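Local atomic coordinates of mycosin-1 (Mycobacterium smegmatis, PDB entry 4KB5), a protein that cleaves the ESX-1 substrate EspB as a membrane-anchored subtilisin-like serine protease and may regulate ESX-1 secretion and virulence. Residues A[160-163]-A[164-167]; A[331-334]-A[335-338]. One frame throughout, in Å; residues are numbered along the deposited sequence.

Interaction 1: residues A[160-163]-A[164-167]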
# COMPACT_ATOMS: atom_id res chain seq x y z
N ARG A 160 -0.54 -3.66 15.73
CA ARG A 160 -1.80 -3.52 16.47
C ARG A 160 -2.55 -2.23 16.12
O ARG A 160 -3.78 -2.24 16.05
CB ARG A 160 -1.59 -3.62 17.99
CG ARG A 160 -1.23 -5.03 18.48
CD ARG A 160 -1.18 -5.10 20.00
NE ARG A 160 -0.20 -4.17 20.57
CZ ARG A 160 1.08 -4.46 20.79
NH1 ARG A 160 1.57 -5.66 20.51
NH2 ARG A 160 1.88 -3.53 21.30
N SER A 161 -1.83 -1.13 15.92
CA SER A 161 -2.53 0.11 15.54
C SER A 161 -3.03 0.02 14.09
O SER A 161 -4.13 0.48 13.79
CB SER A 161 -1.67 1.35 15.76
OG SER A 161 -0.54 1.35 14.91
N LEU A 162 -2.27 -0.63 13.22
CA LEU A 162 -2.74 -0.85 11.83
C LEU A 162 -4.08 -1.58 11.80
O LEU A 162 -5.02 -1.16 11.10
CB LEU A 162 -1.70 -1.61 11.02
CG LEU A 162 -2.13 -1.91 9.57
CD1 LEU A 162 -2.32 -0.61 8.77
CD2 LEU A 162 -1.10 -2.81 8.90
N ALA A 163 -4.19 -2.64 12.60
CA ALA A 163 -5.43 -3.41 12.71
C ALA A 163 -6.63 -2.54 13.02
O ALA A 163 -7.69 -2.65 12.39
CB ALA A 163 -5.28 -4.52 13.76
N ARG A 164 -6.46 -1.65 13.99
CA ARG A 164 -7.52 -0.71 14.37
C ARG A 164 -7.84 0.23 13.22
O ARG A 164 -9.01 0.49 12.93
CB ARG A 164 -7.10 0.09 15.61
CG ARG A 164 -7.40 -0.61 16.93
CD ARG A 164 -7.24 0.34 18.10
NE ARG A 164 -5.84 0.54 18.46
CZ ARG A 164 -5.19 1.69 18.30
NH1 ARG A 164 -5.81 2.74 17.79
NH2 ARG A 164 -3.91 1.79 18.65
N SER A 165 -6.80 0.75 12.57
CA SER A 165 -6.99 1.67 11.42
C SER A 165 -7.78 1.03 10.26
O SER A 165 -8.61 1.69 9.62
CB SER A 165 -5.65 2.27 10.96
OG SER A 165 -4.87 1.34 10.23
N VAL A 166 -7.55 -0.27 10.03
CA VAL A 166 -8.28 -1.01 9.00
C VAL A 166 -9.77 -1.14 9.34
O VAL A 166 -10.64 -0.90 8.48
CB VAL A 166 -7.64 -2.40 8.74
CG1 VAL A 166 -8.48 -3.23 7.77
CG2 VAL A 166 -6.23 -2.25 8.20
N VAL A 167 -10.07 -1.50 10.58
CA VAL A 167 -11.47 -1.57 11.03
C VAL A 167 -12.13 -0.20 10.86
O VAL A 167 -13.24 -0.08 10.33
CB VAL A 167 -11.60 -2.04 12.50
CG1 VAL A 167 -13.02 -1.81 13.04
CG2 VAL A 167 -11.19 -3.51 12.63
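Arg164 folds back along its own helix and lays one face of its guanidinium over Ser161, one turn earlier. Arg164 CZ stands 4.1 Å from Ser161 CA, and the nearest approach of the two side chains is Arg164 NH2 to Ser161 CB. The bend lies at the third torsion (chi3 -78°), which turns the planar group back toward residue 161. Both arginines of the stretch are anchored near the N terminus of the chain, Arg164 NH1 by hydrogen bonds to Glu16 O and Gly18 O and Arg160, whose end leads away, by a salt bridge to Asp20. Ser161 OG is engaged separately, with Ser158 O and Gln133.

A second serine touches its own helix differently. Ser165 OG sits between its backbone N and carbonyl carbon (chi1 75°), a position from which it donates to Leu162 O at 2.7 Å. The hydroxyl lies in the carbonyl plane, on a lone pair, with a C=O...OG angle of 117°. Val166 N meets the same Leu162 O at 2.9 Å but arrives nearly end-on to the carbonyl, so two donors share this oxygen from distinct directions and the buried hydroxyl is satisfied within the helix. Leu162 CD1 leans against Ser165 OG (3.5 Å) and also faces Val166 CG2.

Helix 154-171 lies between the sheet and helix 194-206: Leu162 and Ser165 rest on Ile69 of strand 65-70, Leu162 also reaches Ile179 of strand 176-179 and Leu196 of helix 194-206, Val166 touches both Ile179 and that helix, and Ala163 and Val167 pack against the helix.

Interaction 2: residues A[331-334]-A[335-338]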
# COMPACT_ATOMS: atom_id res chain seq x y z
N ASP A 331 -20.50 -3.92 -9.45
CA ASP A 331 -21.04 -5.15 -8.86
C ASP A 331 -19.94 -6.10 -8.39
O ASP A 331 -20.21 -7.04 -7.65
CB ASP A 331 -21.96 -5.88 -9.84
CG ASP A 331 -23.31 -5.18 -10.02
OD1 ASP A 331 -23.72 -4.38 -9.15
OD2 ASP A 331 -23.97 -5.44 -11.05
N LEU A 332 -18.71 -5.86 -8.83
CA LEU A 332 -17.60 -6.75 -8.48
C LEU A 332 -17.29 -6.63 -7.01
O LEU A 332 -17.36 -5.53 -6.44
CB LEU A 332 -16.37 -6.44 -9.32
CG LEU A 332 -16.49 -6.75 -10.82
CD1 LEU A 332 -15.14 -6.56 -11.50
CD2 LEU A 332 -17.03 -8.16 -11.08
N THR A 333 -16.96 -7.76 -6.39
CA THR A 333 -16.57 -7.81 -4.98
C THR A 333 -15.06 -7.53 -4.92
O THR A 333 -14.41 -7.52 -5.96
CB THR A 333 -16.86 -9.20 -4.38
OG1 THR A 333 -16.16 -10.20 -5.13
CG2 THR A 333 -18.35 -9.52 -4.40
N PRO A 334 -14.52 -7.30 -3.71
CA PRO A 334 -13.07 -7.13 -3.60
C PRO A 334 -12.24 -8.23 -4.26
O PRO A 334 -11.27 -7.93 -4.97
CB PRO A 334 -12.84 -7.11 -2.09
CG PRO A 334 -14.10 -6.58 -1.52
CD PRO A 334 -15.22 -6.98 -2.45
N ALA A 335 -12.59 -9.49 -4.03
CA ALA A 335 -11.88 -10.61 -4.68
C ALA A 335 -11.90 -10.50 -6.20
O ALA A 335 -10.90 -10.75 -6.87
CB ALA A 335 -12.45 -11.97 -4.23
N GLN A 336 -13.06 -10.12 -6.74
CA GLN A 336 -13.23 -10.03 -8.17
C GLN A 336 -12.52 -8.83 -8.78
O GLN A 336 -12.08 -8.89 -9.94
CB GLN A 336 -14.73 -10.00 -8.50
CG GLN A 336 -15.41 -11.31 -8.15
CD GLN A 336 -16.91 -11.25 -8.25
OE1 GLN A 336 -17.52 -10.18 -8.11
NE2 GLN A 336 -17.53 -12.41 -8.46
N ILE A 337 -12.42 -7.74 -8.02
CA ILE A 337 -11.64 -6.58 -8.45
C ILE A 337 -10.15 -6.93 -8.51
O ILE A 337 -9.49 -6.69 -9.52
CB ILE A 337 -11.92 -5.34 -7.56
CG1 ILE A 337 -13.33 -4.82 -7.86
CG2 ILE A 337 -10.88 -4.25 -7.82
CD1 ILE A 337 -13.90 -3.85 -6.84
N ILE A 338 -9.63 -7.54 -7.45
CA ILE A 338 -8.24 -8.02 -7.42
C ILE A 338 -7.96 -9.01 -8.56
O ILE A 338 -6.90 -8.93 -9.20
CB ILE A 338 -7.89 -8.67 -6.06
CG1 ILE A 338 -7.80 -7.60 -4.95
CG2 ILE A 338 -6.58 -9.44 -6.13
CD1 ILE A 338 -7.83 -8.19 -3.55
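Thr333 and Gln336 exchange hydrogen bonds between backbone and side chain at the start of helix 334-343. The stronger runs from Thr333 N to Gln336 OE1 and is 3.0 Å long. It is fairly straight, with an N-H...O angle of 164°. The amide donor is tilted 24° from the plane of the glutamine carbonyl. The return bond, from Gln336 N to Thr333 OG1, is weak at 3.5 Å. Thr333 OG1 lies between its own N and carbonyl carbon (chi1 57°), which turns the hydroxyl toward the first turn of the helix. It also bonds to Glu376 O, while Gln336 NE2 bonds to Gly374 O. Each side chain is thus bonded to its partner's backbone amide and to a carbonyl of the C-terminal segment, and the glutamine amide is gripped at its oxygen and its nitrogen, which should restrict its rotation.

Behind this exchange the regular helical bonds begin: Ile337 N to Thr333 O at 2.9 Å, then Ile338 N to Pro334 O.

Leu332 packs beside the polar pair. Its side chain crosses that of Gln336 obliquely, with Leu332 CD2 3.6 Å from Gln336 OE1. Leu332 CB meets Ile337 CG1 at 3.7 Å, joining the loop to the buried face of the helix. Ile337 continues inward onto Ala322, Val325 and Lys326 of helix 311-328 and, with Pro334, onto Val210 of strand 210-214. All of this lies away from the charge-relay residues.

The reciprocal pattern is a capping box, with Thr333 as N-cap and Gln336 three residues later. Pro334 occupies the first helical position, where the lack of an amide hydrogen costs no helical bond.

In the fold
From the N terminus, the chain lays down strand 65-70, which ends at the inferred charge-relay Asp70, before reaching interaction 1 on helix 154-171; strand 176-179 then enters the parallel sheet beside 65-70. Interaction 2 comes much later, where the chain leaves helix 311-328, near whose start lies the inferred charge-relay Ser312, and enters helix 334-343. The two contacts are in series, neither nested nor crossed, and each is local, so neither closes a long loop. The centres of interactions 1 and 2 lie 22 Å apart, without touching. Interaction 1 lies on a helix that touches the N-terminal extension, strands 65-70 and 176-179, and helix 194-206, whereas residues 331-338 join helix 311-328 and strand 210-214 to the C-terminal segment.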